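Local structure of putative citrate lyase (Ralstonia eutropha, 3QQW) at residues Asp50-Cys55 with Tyr114-Lys119; Cys55-Ala60 with Gly86-Asp91; Glu66-Val71 with Val101-Asn106. The protein probably acts as a magnesium-dependent lyase of the citrate lyase family, perhaps cleaving (S)-citramalyl-CoA, on a TIM-barrel scaffold. All coordinates share one frame; numbering follows the deposited sequence.

Contact 1. Residues Asp50-Cys55 with Tyr114-Lys119; sequences DVTCDC and YITVPK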
ATOM      1  N   ASP C  50      30.483  -3.004   3.295  1.00 34.66           N
ATOM      2  CA  ASP C  50      30.615  -2.803   4.718  1.00 34.31           C
ATOM      3  C   ASP C  50      30.630  -4.163   5.415  1.00 36.87           C
ATOM      4  O   ASP C  50      30.151  -5.140   4.863  1.00 34.74           O
ATOM      5  CB  ASP C  50      29.472  -1.941   5.253  1.00 35.64           C
ATOM      6  CG  ASP C  50      29.532  -0.483   4.875  1.00 44.76           C
ATOM      7  OD1 ASP C  50      30.657   0.018   4.581  1.00 43.63           O
ATOM      8  OD2 ASP C  50      28.480   0.183   4.940  1.00 45.75           O
ATOM      9  N   VAL C  51      31.180  -4.229   6.628  1.00 34.62           N
ATOM     10  CA  VAL C  51      31.198  -5.471   7.393  1.00 32.66           C
ATOM     11  C   VAL C  51      30.326  -5.282   8.621  1.00 34.79           C
ATOM     12  O   VAL C  51      30.515  -4.332   9.370  1.00 35.82           O
ATOM     13  CB  VAL C  51      32.637  -5.890   7.759  1.00 38.01           C
ATOM     14  CG1 VAL C  51      32.648  -7.118   8.657  1.00 38.25           C
ATOM     15  CG2 VAL C  51      33.459  -6.141   6.509  1.00 39.64           C
ATOM     16  N   THR C  52      29.376  -6.177   8.839  1.00 32.31           N
ATOM     17  CA  THR C  52      28.597  -6.159  10.062  1.00 33.43           C
ATOM     18  C   THR C  52      29.068  -7.300  10.939  1.00 37.75           C
ATOM     19  O   THR C  52      28.986  -8.466  10.552  1.00 38.82           O
ATOM     20  CB  THR C  52      27.064  -6.195   9.828  1.00 40.00           C
ATOM     21  OG1 THR C  52      26.715  -5.152   8.932  1.00 41.54           O
ATOM     22  CG2 THR C  52      26.285  -6.001  11.116  1.00 31.73           C
ATOM     23  N   CYS C  53      29.599  -6.952  12.102  1.00 34.96           N
ATOM     24  CA  CYS C  53      30.009  -7.918  13.120  1.00 35.43           C
ATOM     25  C   CYS C  53      28.763  -8.302  13.832  1.00 41.53           C
ATOM     26  O   CYS C  53      28.101  -7.470  14.464  1.00 39.81           O
ATOM     27  CB  CYS C  53      31.053  -7.328  14.058  1.00 35.08           C
ATOM     28  SG  CYS C  53      32.462  -6.605  13.205  1.00 38.13           S
ATOM     29  N   ASP C  54      28.333  -9.507  13.563  1.00 42.18           N
ATOM     30  CA  ASP C  54      27.075  -9.991  14.065  1.00 43.25           C
ATOM     31  C   ASP C  54      27.164 -10.436  15.530  1.00 52.46           C
ATOM     32  O   ASP C  54      27.883 -11.361  15.810  1.00 54.78           O
ATOM     33  CB  ASP C  54      26.592 -11.126  13.169  1.00 44.39           C
ATOM     34  CG  ASP C  54      25.092 -11.322  13.226  1.00 49.82           C
ATOM     35  OD1 ASP C  54      24.444 -10.724  14.127  1.00 47.04           O
ATOM     36  OD2 ASP C  54      24.564 -12.070  12.385  1.00 54.20           O
ATOM     37  N   CYS C  55      26.448  -9.768  16.451  1.00 51.91           N
ATOM     38  CA  CYS C  55      26.364 -10.158  17.872  1.00 54.41           C
ATOM     39  C   CYS C  55      25.155 -11.012  18.012  1.00 61.91           C
ATOM     40  O   CYS C  55      25.278 -12.155  18.457  1.00 63.20           O
ATOM     41  CB  CYS C  55      26.307  -8.955  18.815  1.00 54.27           C
ATOM     42  SG  CYS C  55      27.892  -8.117  19.041  1.00 57.49           S
ATOM     43  N   TYR C 114      28.454   1.891  12.245  1.00 29.14           N
ATOM     44  CA  TYR C 114      27.016   1.873  12.497  1.00 28.86           C
ATOM     45  C   TYR C 114      26.637   0.771  13.470  1.00 36.60           C
ATOM     46  O   TYR C 114      27.421  -0.155  13.716  1.00 35.68           O
ATOM     47  CB  TYR C 114      26.205   1.678  11.183  1.00 27.72           C
ATOM     48  CG  TYR C 114      26.621   0.466  10.396  1.00 27.26           C
ATOM     49  CD1 TYR C 114      26.054  -0.785  10.645  1.00 29.03           C
ATOM     50  CD2 TYR C 114      27.583   0.559   9.393  1.00 27.97           C
ATOM     51  CE1 TYR C 114      26.460  -1.918   9.939  1.00 27.91           C
ATOM     52  CE2 TYR C 114      28.006  -0.568   8.692  1.00 27.53           C
ATOM     53  CZ  TYR C 114      27.442  -1.803   8.969  1.00 31.68           C
ATOM     54  OH  TYR C 114      27.838  -2.905   8.248  1.00 33.21           O
ATOM     55  N   ILE C 115      25.392   0.842  13.967  1.00 33.69           N
ATOM     56  CA  ILE C 115      24.801  -0.196  14.794  1.00 32.83           C
ATOM     57  C   ILE C 115      23.540  -0.652  14.073  1.00 36.96           C
ATOM     58  O   ILE C 115      22.711   0.170  13.671  1.00 36.22           O
ATOM     59  CB  ILE C 115      24.536   0.253  16.258  1.00 36.15           C
ATOM     60  CG1 ILE C 115      25.856   0.306  17.030  1.00 36.19           C
ATOM     61  CG2 ILE C 115      23.525  -0.666  16.967  1.00 36.39           C
ATOM     62  CD1 ILE C 115      25.776   1.108  18.235  1.00 35.96           C
ATOM     63  N   THR C 116      23.427  -1.965  13.886  1.00 34.14           N
ATOM     64  CA  THR C 116      22.271  -2.609  13.283  1.00 33.43           C
ATOM     65  C   THR C 116      21.381  -3.078  14.433  1.00 39.82           C
ATOM     66  O   THR C 116      21.834  -3.806  15.327  1.00 40.46           O
ATOM     67  CB  THR C 116      22.705  -3.685  12.326  1.00 34.97           C
ATOM     68  OG1 THR C 116      23.462  -3.071  11.287  1.00 43.79           O
ATOM     69  CG2 THR C 116      21.531  -4.423  11.720  1.00 33.08           C
ATOM     70  N   VAL C 117      20.133  -2.595  14.432  1.00 36.16           N
ATOM     71  CA  VAL C 117      19.132  -2.893  15.467  1.00 35.46           C
ATOM     72  C   VAL C 117      18.109  -3.876  14.872  1.00 37.59           C
ATOM     73  O   VAL C 117      17.373  -3.534  13.934  1.00 34.90           O
ATOM     74  CB  VAL C 117      18.467  -1.592  15.994  1.00 37.60           C
ATOM     75  CG1 VAL C 117      17.430  -1.881  17.067  1.00 39.62           C
ATOM     76  CG2 VAL C 117      19.502  -0.597  16.479  1.00 35.33           C
ATOM     77  N   PRO C 118      18.004  -5.078  15.447  1.00 36.19           N
ATOM     78  CA  PRO C 118      17.095  -6.074  14.871  1.00 36.99           C
ATOM     79  C   PRO C 118      15.770  -6.232  15.616  1.00 44.76           C
ATOM     80  O   PRO C 118      15.652  -5.859  16.782  1.00 43.55           O
ATOM     81  CB  PRO C 118      17.899  -7.366  15.015  1.00 38.44           C
ATOM     82  CG  PRO C 118      18.647  -7.173  16.287  1.00 42.88           C
ATOM     83  CD  PRO C 118      18.833  -5.679  16.510  1.00 38.49           C
ATOM     84  N   LYS C 119      14.793  -6.862  14.935  1.00 42.13           N
ATOM     85  CA  LYS C 119      13.535  -7.327  15.491  1.00 43.12           C
ATOM     86  C   LYS C 119      12.757  -6.328  16.366  1.00 45.51           C
ATOM     87  O   LYS C 119      12.046  -6.766  17.283  1.00 46.29           O
ATOM     88  CB  LYS C 119      13.827  -8.587  16.330  1.00 47.71           C
ATOM     89  CG  LYS C 119      13.740  -9.898  15.570  1.00 72.62           C
ATOM     90  CD  LYS C 119      14.580 -10.976  16.274  1.00 88.00           C
ATOM     91  CE  LYS C 119      15.121 -12.035  15.336  1.00 97.91           C
ATOM     92  NZ  LYS C 119      16.119 -11.490  14.373  1.00101.82           N
TER

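Contact 2. Residues Cys55-Ala60 with Gly86-Asp91; sequences CEDGAA and GARIHD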
ATOM      1  N   CYS C  55      26.448  -9.768  16.451  1.00 51.91           N
ATOM      2  CA  CYS C  55      26.364 -10.158  17.872  1.00 54.41           C
ATOM      3  C   CYS C  55      25.155 -11.012  18.012  1.00 61.91           C
ATOM      4  O   CYS C  55      25.278 -12.155  18.457  1.00 63.20           O
ATOM      5  CB  CYS C  55      26.307  -8.955  18.815  1.00 54.27           C
ATOM      6  SG  CYS C  55      27.892  -8.117  19.041  1.00 57.49           S
ATOM      7  N   GLU C  56      24.001 -10.476  17.517  1.00 58.47           N
ATOM      8  CA  GLU C  56      22.660 -11.059  17.468  1.00 59.90           C
ATOM      9  C   GLU C  56      22.683 -12.556  17.164  1.00 71.20           C
ATOM     10  O   GLU C  56      22.167 -13.337  17.975  1.00 73.76           O
ATOM     11  CB  GLU C  56      21.789 -10.333  16.428  1.00 59.30           C
ATOM     12  CG  GLU C  56      20.323 -10.318  16.805  1.00 62.60           C
ATOM     13  CD  GLU C  56      19.343 -10.874  15.793  1.00 91.30           C
ATOM     14  OE1 GLU C  56      19.514 -10.629  14.575  1.00 83.99           O
ATOM     15  OE2 GLU C  56      18.352 -11.501  16.235  1.00 92.23           O
ATOM     16  N   ASP C  57      23.286 -12.954  16.018  1.00 70.39           N
ATOM     17  CA  ASP C  57      23.403 -14.363  15.626  1.00 72.90           C
ATOM     18  C   ASP C  57      24.736 -14.949  16.105  1.00 78.54           C
ATOM     19  O   ASP C  57      24.765 -16.121  16.504  1.00 80.76           O
ATOM     20  CB  ASP C  57      23.251 -14.558  14.096  1.00 74.79           C
ATOM     21  CG  ASP C  57      21.853 -14.381  13.507  1.00 89.12           C
ATOM     22  OD1 ASP C  57      20.878 -14.260  14.293  1.00 90.41           O
ATOM     23  OD2 ASP C  57      21.731 -14.382  12.256  1.00 95.75           O
ATOM     24  N   GLY C  58      25.802 -14.136  16.074  1.00 73.10           N
ATOM     25  CA  GLY C  58      27.153 -14.538  16.456  1.00 74.01           C
ATOM     26  C   GLY C  58      27.332 -15.064  17.870  1.00 81.66           C
ATOM     27  O   GLY C  58      27.905 -16.145  18.064  1.00 81.73           O
ATOM     28  N   ALA C  59      26.825 -14.305  18.867  1.00 80.80           N
ATOM     29  CA  ALA C  59      26.949 -14.593  20.303  1.00 82.85           C
ATOM     30  C   ALA C  59      26.226 -15.873  20.744  1.00 90.48           C
ATOM     31  O   ALA C  59      25.059 -16.092  20.389  1.00 89.76           O
ATOM     32  CB  ALA C  59      26.446 -13.413  21.120  1.00 82.76           C
ATOM     33  N   ALA C  60      26.944 -16.693  21.548  1.00 89.94           N
ATOM     34  CA  ALA C  60      26.486 -17.961  22.121  1.00 92.48           C
ATOM     35  C   ALA C  60      25.610 -17.734  23.372  1.00 97.27           C
ATOM     36  O   ALA C  60      25.565 -16.615  23.889  1.00 96.27           O
ATOM     37  CB  ALA C  60      27.689 -18.833  22.466  1.00 94.86           C
ATOM     38  N   GLY C  86      30.568  -2.255  11.114  1.00 36.39           N
ATOM     39  CA  GLY C  86      29.497  -1.965  12.062  1.00 35.49           C
ATOM     40  C   GLY C  86      29.184  -3.208  12.872  1.00 39.63           C
ATOM     41  O   GLY C  86      29.839  -4.243  12.706  1.00 39.87           O
ATOM     42  N   ALA C  87      28.180  -3.136  13.739  1.00 35.39           N
ATOM     43  CA  ALA C  87      27.812  -4.285  14.556  1.00 34.38           C
ATOM     44  C   ALA C  87      26.318  -4.443  14.671  1.00 38.31           C
ATOM     45  O   ALA C  87      25.606  -3.459  14.806  1.00 39.50           O
ATOM     46  CB  ALA C  87      28.417  -4.163  15.946  1.00 35.47           C
ATOM     47  N   ARG C  88      25.839  -5.679  14.653  1.00 35.76           N
ATOM     48  CA  ARG C  88      24.429  -5.943  14.902  1.00 35.53           C
ATOM     49  C   ARG C  88      24.341  -6.373  16.343  1.00 41.61           C
ATOM     50  O   ARG C  88      24.907  -7.392  16.710  1.00 42.08           O
ATOM     51  CB  ARG C  88      23.794  -6.986  13.942  1.00 33.31           C
ATOM     52  CG  ARG C  88      22.396  -7.364  14.438  1.00 39.50           C
ATOM     53  CD  ARG C  88      21.465  -8.074  13.496  1.00 38.94           C
ATOM     54  NE  ARG C  88      22.003  -9.324  12.973  1.00 37.40           N
ATOM     55  CZ  ARG C  88      21.401 -10.066  12.041  1.00 59.42           C
ATOM     56  NH1 ARG C  88      20.200  -9.723  11.577  1.00 38.87           N
ATOM     57  NH2 ARG C  88      21.981 -11.177  11.591  1.00 48.42           N
ATOM     58  N   ILE C  89      23.645  -5.590  17.161  1.00 37.47           N
ATOM     59  CA  ILE C  89      23.411  -5.872  18.566  1.00 36.48           C
ATOM     60  C   ILE C  89      22.169  -6.757  18.658  1.00 38.41           C
ATOM     61  O   ILE C  89      21.529  -6.999  17.656  1.00 37.60           O
ATOM     62  CB  ILE C  89      23.264  -4.509  19.331  1.00 39.93           C
ATOM     63  CG1 ILE C  89      21.976  -3.725  18.871  1.00 38.89           C
ATOM     64  CG2 ILE C  89      24.563  -3.662  19.149  1.00 38.64           C
ATOM     65  CD1 ILE C  89      21.557  -2.538  19.724  1.00 36.94           C
ATOM     66  N   HIS C  90      21.813  -7.210  19.842  1.00 35.89           N
ATOM     67  CA  HIS C  90      20.620  -8.001  20.100  1.00 35.56           C
ATOM     68  C   HIS C  90      19.346  -7.117  20.002  1.00 41.40           C
ATOM     69  O   HIS C  90      19.435  -5.892  20.071  1.00 41.07           O
ATOM     70  CB  HIS C  90      20.732  -8.668  21.492  1.00 37.50           C
ATOM     71  CG  HIS C  90      21.740  -9.787  21.523  1.00 41.29           C
ATOM     72  ND1 HIS C  90      23.089  -9.551  21.804  1.00 43.03           N
ATOM     73  CD2 HIS C  90      21.580 -11.104  21.261  1.00 42.50           C
ATOM     74  CE1 HIS C  90      23.681 -10.729  21.739  1.00 42.33           C
ATOM     75  NE2 HIS C  90      22.807 -11.694  21.425  1.00 43.07           N
ATOM     76  N   ASP C  91      18.164  -7.746  19.839  1.00 39.44           N
ATOM     77  CA  ASP C  91      16.921  -7.024  19.666  1.00 40.24           C
ATOM     78  C   ASP C  91      16.491  -6.245  20.942  1.00 47.50           C
ATOM     79  O   ASP C  91      16.969  -6.556  22.038  1.00 48.88           O
ATOM     80  CB  ASP C  91      15.825  -7.974  19.185  1.00 42.30           C
ATOM     81  CG  ASP C  91      15.350  -8.935  20.215  1.00 54.56           C
ATOM     82  OD1 ASP C  91      15.904 -10.053  20.282  1.00 58.52           O
ATOM     83  OD2 ASP C  91      14.416  -8.585  20.950  1.00 61.03           O
TER

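Contact 3. Residues Glu66-Val71 with Val101-Asn106; sequences EHAEMV and VDIIVN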
ATOM      1  N   GLU C  66      31.420 -11.530  26.240  1.00 46.26           N
ATOM      2  CA  GLU C  66      32.636 -12.018  25.612  1.00 46.13           C
ATOM      3  C   GLU C  66      32.647 -11.746  24.084  1.00 49.05           C
ATOM      4  O   GLU C  66      33.671 -11.307  23.543  1.00 49.55           O
ATOM      5  CB  GLU C  66      32.770 -13.518  25.901  1.00 49.61           C
ATOM      6  CG  GLU C  66      34.053 -14.166  25.403  1.00 63.88           C
ATOM      7  CD  GLU C  66      34.098 -15.683  25.468  1.00 84.17           C
ATOM      8  OE1 GLU C  66      33.303 -16.285  26.229  1.00 72.19           O
ATOM      9  OE2 GLU C  66      34.949 -16.268  24.757  1.00 78.24           O
ATOM     10  N   HIS C  67      31.513 -11.996  23.410  1.00 42.78           N
ATOM     11  CA  HIS C  67      31.356 -11.802  21.977  1.00 39.67           C
ATOM     12  C   HIS C  67      31.368 -10.336  21.612  1.00 43.99           C
ATOM     13  O   HIS C  67      32.029  -9.976  20.626  1.00 44.50           O
ATOM     14  CB  HIS C  67      30.081 -12.456  21.478  1.00 39.42           C
ATOM     15  CG  HIS C  67      30.092 -12.653  20.001  1.00 41.34           C
ATOM     16  ND1 HIS C  67      29.650 -11.658  19.127  1.00 41.55           N
ATOM     17  CD2 HIS C  67      30.485 -13.726  19.281  1.00 42.52           C
ATOM     18  CE1 HIS C  67      29.809 -12.157  17.917  1.00 39.85           C
ATOM     19  NE2 HIS C  67      30.280 -13.408  17.961  1.00 41.16           N
ATOM     20  N   ALA C  68      30.659  -9.477  22.398  1.00 40.34           N
ATOM     21  CA  ALA C  68      30.651  -8.014  22.149  1.00 38.97           C
ATOM     22  C   ALA C  68      32.067  -7.421  22.382  1.00 42.37           C
ATOM     23  O   ALA C  68      32.504  -6.567  21.619  1.00 43.12           O
ATOM     24  CB  ALA C  68      29.615  -7.318  23.025  1.00 39.66           C
ATOM     25  N   GLU C  69      32.804  -7.940  23.370  1.00 38.48           N
ATOM     26  CA  GLU C  69      34.181  -7.527  23.656  1.00 39.55           C
ATOM     27  C   GLU C  69      35.105  -7.838  22.495  1.00 43.92           C
ATOM     28  O   GLU C  69      35.980  -7.030  22.171  1.00 44.51           O
ATOM     29  CB  GLU C  69      34.700  -8.207  24.933  1.00 42.37           C
ATOM     30  CG  GLU C  69      34.209  -7.516  26.196  1.00 47.88           C
ATOM     31  CD  GLU C  69      34.435  -8.250  27.497  1.00 54.69           C
ATOM     32  OE1 GLU C  69      34.957  -9.386  27.462  1.00 63.40           O
ATOM     33  OE2 GLU C  69      34.069  -7.693  28.557  1.00 53.62           O
HETATM   34  N   MSE C  70      34.912  -9.012  21.866  1.00 38.96           N
HETATM   35  CA  MSE C  70      35.710  -9.419  20.708  1.00 36.28           C
HETATM   36  C   MSE C  70      35.353  -8.475  19.542  1.00 39.68           C
HETATM   37  O   MSE C  70      36.256  -7.960  18.891  1.00 39.88           O
HETATM   38  CB  MSE C  70      35.444 -10.916  20.371  1.00 37.27           C
HETATM   39  CG  MSE C  70      36.089 -11.400  19.084  1.00 41.01           C
HETATM   40 SE   MSE C  70      35.047 -10.908  17.511  0.75 44.55          SE
HETATM   41  CE  MSE C  70      33.576 -12.299  17.575  1.00 42.17           C
ATOM     42  N   VAL C  71      34.039  -8.200  19.335  1.00 33.78           N
ATOM     43  CA  VAL C  71      33.559  -7.339  18.241  1.00 31.11           C
ATOM     44  C   VAL C  71      34.189  -5.938  18.400  1.00 38.58           C
ATOM     45  O   VAL C  71      34.850  -5.469  17.475  1.00 39.18           O
ATOM     46  CB  VAL C  71      31.999  -7.316  18.182  1.00 32.37           C
ATOM     47  CG1 VAL C  71      31.458  -6.127  17.380  1.00 30.48           C
ATOM     48  CG2 VAL C  71      31.447  -8.628  17.644  1.00 31.32           C
ATOM     49  N   VAL C 101      25.679  -2.382  23.355  1.00 42.46           N
ATOM     50  CA  VAL C 101      25.885  -0.962  23.031  1.00 41.15           C
ATOM     51  C   VAL C 101      27.016  -0.424  23.911  1.00 45.23           C
ATOM     52  O   VAL C 101      27.982   0.120  23.369  1.00 44.53           O
ATOM     53  CB  VAL C 101      24.578  -0.137  23.151  1.00 42.64           C
ATOM     54  CG1 VAL C 101      24.859   1.358  23.045  1.00 42.43           C
ATOM     55  CG2 VAL C 101      23.569  -0.567  22.086  1.00 39.98           C
ATOM     56  N   ASP C 102      26.937  -0.635  25.245  1.00 42.13           N
ATOM     57  CA  ASP C 102      27.989  -0.191  26.169  1.00 42.46           C
ATOM     58  C   ASP C 102      29.370  -0.683  25.734  1.00 47.95           C
ATOM     59  O   ASP C 102      30.271   0.123  25.527  1.00 49.19           O
ATOM     60  CB  ASP C 102      27.717  -0.688  27.593  1.00 45.30           C
ATOM     61  CG  ASP C 102      26.437  -0.210  28.222  1.00 51.06           C
ATOM     62  OD1 ASP C 102      25.841   0.762  27.693  1.00 49.65           O
ATOM     63  OD2 ASP C 102      26.012  -0.822  29.238  1.00 54.84           O
ATOM     64  N   ILE C 103      29.515  -1.997  25.535  1.00 43.99           N
ATOM     65  CA  ILE C 103      30.792  -2.623  25.181  1.00 43.38           C
ATOM     66  C   ILE C 103      31.306  -2.165  23.810  1.00 44.28           C
ATOM     67  O   ILE C 103      32.472  -1.789  23.703  1.00 42.73           O
ATOM     68  CB  ILE C 103      30.701  -4.182  25.261  1.00 45.65           C
ATOM     69  CG1 ILE C 103      30.428  -4.654  26.719  1.00 47.09           C
ATOM     70  CG2 ILE C 103      31.968  -4.824  24.712  1.00 42.94           C
ATOM     71  CD1 ILE C 103      29.975  -6.116  26.806  1.00 53.06           C
ATOM     72  N   ILE C 104      30.448  -2.218  22.775  1.00 40.35           N
ATOM     73  CA  ILE C 104      30.867  -1.884  21.418  1.00 38.77           C
ATOM     74  C   ILE C 104      31.126  -0.371  21.250  1.00 42.75           C
ATOM     75  O   ILE C 104      32.169  -0.011  20.730  1.00 43.26           O
ATOM     76  CB  ILE C 104      29.903  -2.462  20.352  1.00 39.27           C
ATOM     77  CG1 ILE C 104      29.906  -4.008  20.446  1.00 39.59           C
ATOM     78  CG2 ILE C 104      30.307  -2.007  18.926  1.00 36.44           C
ATOM     79  CD1 ILE C 104      28.717  -4.708  19.797  1.00 41.91           C
ATOM     80  N   VAL C 105      30.244   0.496  21.718  1.00 40.51           N
ATOM     81  CA  VAL C 105      30.458   1.927  21.535  1.00 40.14           C
ATOM     82  C   VAL C 105      31.694   2.387  22.317  1.00 45.21           C
ATOM     83  O   VAL C 105      32.562   3.032  21.717  1.00 46.69           O
ATOM     84  CB  VAL C 105      29.201   2.787  21.837  1.00 42.24           C
ATOM     85  CG1 VAL C 105      29.540   4.279  21.778  1.00 42.58           C
ATOM     86  CG2 VAL C 105      28.065   2.465  20.852  1.00 39.30           C
ATOM     87  N   ASN C 106      31.824   1.984  23.596  1.00 40.74           N
ATOM     88  CA  ASN C 106      32.974   2.389  24.397  1.00 41.38           C
ATOM     89  C   ASN C 106      34.272   1.742  23.928  1.00 42.66           C
ATOM     90  O   ASN C 106      35.351   2.327  24.122  1.00 41.69           O
ATOM     91  CB  ASN C 106      32.744   2.115  25.877  1.00 42.50           C
ATOM     92  CG  ASN C 106      31.669   2.992  26.467  1.00 62.02           C
ATOM     93  OD1 ASN C 106      31.713   4.216  26.368  1.00 62.31           O
ATOM     94  ND2 ASN C 106      30.676   2.382  27.098  1.00 46.95           N
TER

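Contact 1. Residues Asp50-Cys55 with Tyr114-Lys119
Asp50 meets the ring of Tyr114 inside a TIM barrel, where strands 49-54 and 115-117 are next-nearest neighbours and strand 85-88 runs between them. The two strands therefore share no backbone ladder here, and at Thr52 and Thr116 their CA atoms are 7.9 Å apart; what joins them is side chains meeting on the inner side of the wall, past strand 85-88. The CB of Asp50 lies 3.5 Å from Tyr114 OH, while its carboxylate, turned 42° from the plane of the ring, passes near Tyr114 CE2 with OD2 at 3.9 Å. Its charge is met elsewhere, by salt bridges to Arg84 and Arg251, so the tyrosine touches the flank of an acid whose oxygens are already engaged.

Val51 turns its side chain outward to helix 32-45 and offers mainly backbone to this contact: its O atom comes to 3.2 Å from Tyr114 OH. Thr52 supplies the hydrogen bond of the contact. Tyr114 OH donates to Thr52 OG1 over a short 2.6 Å, with OG1 at the ring edge and in its plane, and the two side chains cross at about a right angle. With Tyr114 CG between its backbone N and carbonyl carbon (chi1 54°), the ring extends toward strand 49-54 and brings its hydroxyl to Thr52. While accepting from the tyrosine, Thr52 OG1 also hydrogen-bonds Glu26 OE2, probably as the donor, so that this buried oxygen is held by two partners. The ring of His149 stacks with that of Tyr114. The methyl of Thr52 goes a different way from its hydroxyl: CG2, anti to the backbone N, ends 4.1 Å from Thr116 OG1.

Contact 2. Residues Cys55-Ala60 with Gly86-Asp91
Glu56 sets one carboxylate oxygen over the guanidinium of Arg88, OE1 standing 3.0 Å above one face and displaced toward the rim. The two flat groups are nearly perpendicular, at 81°, and although Glu56 OE1 comes within 3.2 Å of Arg88 NH1 no N-H points at it; this is a salt bridge of charge alone. A bend in the glutamate chain (chi2 -125°) turns OE1 toward the arginine, and the other oxygen, OE2, pairs with Lys119. Asp57 adds a second charge, its OD2 lying 3.3 Å from Arg88 NH2, a nitrogen that also pairs with Asp54. Three acidic residues thus hold the end of Arg88, which should restrict how the guanidinium can turn.

The setting is consistent with such a gathering of charge. Residues Cys55-Ala60 form the loop that leaves strand 49-54 at its C-terminal end, and Arg88 closes the neighbouring strand 85-88; in a TIM barrel this rim carries the active site, and Arg88 is a predicted substrate-binding residue. The loop is tied to the strand through one carbonyl: Arg88 O receives Cys55 N at 2.8 Å and, more weakly, Glu56 N.

Beyond the strand end, His90 packs its ring against the backbone of the loop. The CA of Glu56 sits over one face, 4.1 Å from the ring centroid, in a CH-pi contact, while the methyl of Ala59 meets the ring edge with CB 3.9 Å from His90 CE1. A backbone bond from Ala59 N to Cys55 O (2.7 Å) curls the loop into a turn that brings this methyl round to the histidine. His90 ND1 is hydrogen-bonded to Asp100 OD2, and the ring of His94 stacks on that of His90.

Contact 3. Residues Glu66-Val71 with Val101-Asn106
Ile103 reaches from helix 97-107 onto the backbone of helix 64-76, two neighbouring helices in the outer layer of the TIM barrel that run almost parallel, the axes of their facing segments 8.3 Å apart and inclined at -15°. Its CB already lies 4.0 Å from Ala68 CB, a closeness that the small alanine side chain permits. From there the side chain forks. The CG2 branch, anti to the backbone N, lies against the Ala68-Glu69 peptide bond, with Ala68 C and Glu69 N both 3.5 Å from Ile103 CG2. The Glu69 CG methylene borders this CG2 at the exposed margin of the contact, while the glutamate's carboxylate pairs with Arg65 of its own helix. The other branch runs out through CG1 to CD1, which also lies 4.0 Å from Ala68 CB, so the alanine methyl rests against both branches of the isoleucine.

One residue further on, the contact turns inward to the barrel wall. Ile104 and Val71 both touch Ala87 of strand 85-88, their side chains crossing at a slant between the helices and the sheet. Ile104 CG1 passes 3.8 Å from Ala68 O, and its CD1 ends 3.9 Å from Val71 CG1.

Overall arrangement
Following the chain, strand 49-54 opens contact 1 and, through the shared Cys55, passes directly into the loop of contact 2. Helix 64-76 then supplies the first half of contact 3. Strand 85-88 returns to close contact 2, helix 97-107 closes contact 3, and strand 115-117 closes contact 1 last. Contacts 2 and 3 therefore cross in sequence, and the span of contact 1 encloses both. Spatially, contact 1 joins two strands on the inner side of the barrel wall, contact 2 joins the loop after strand 49-54 to the C-terminal end of strand 85-88, and contact 3 joins the outer helices. Cys55 SG packing on Ile104 CD1 links the rim to the helical layer.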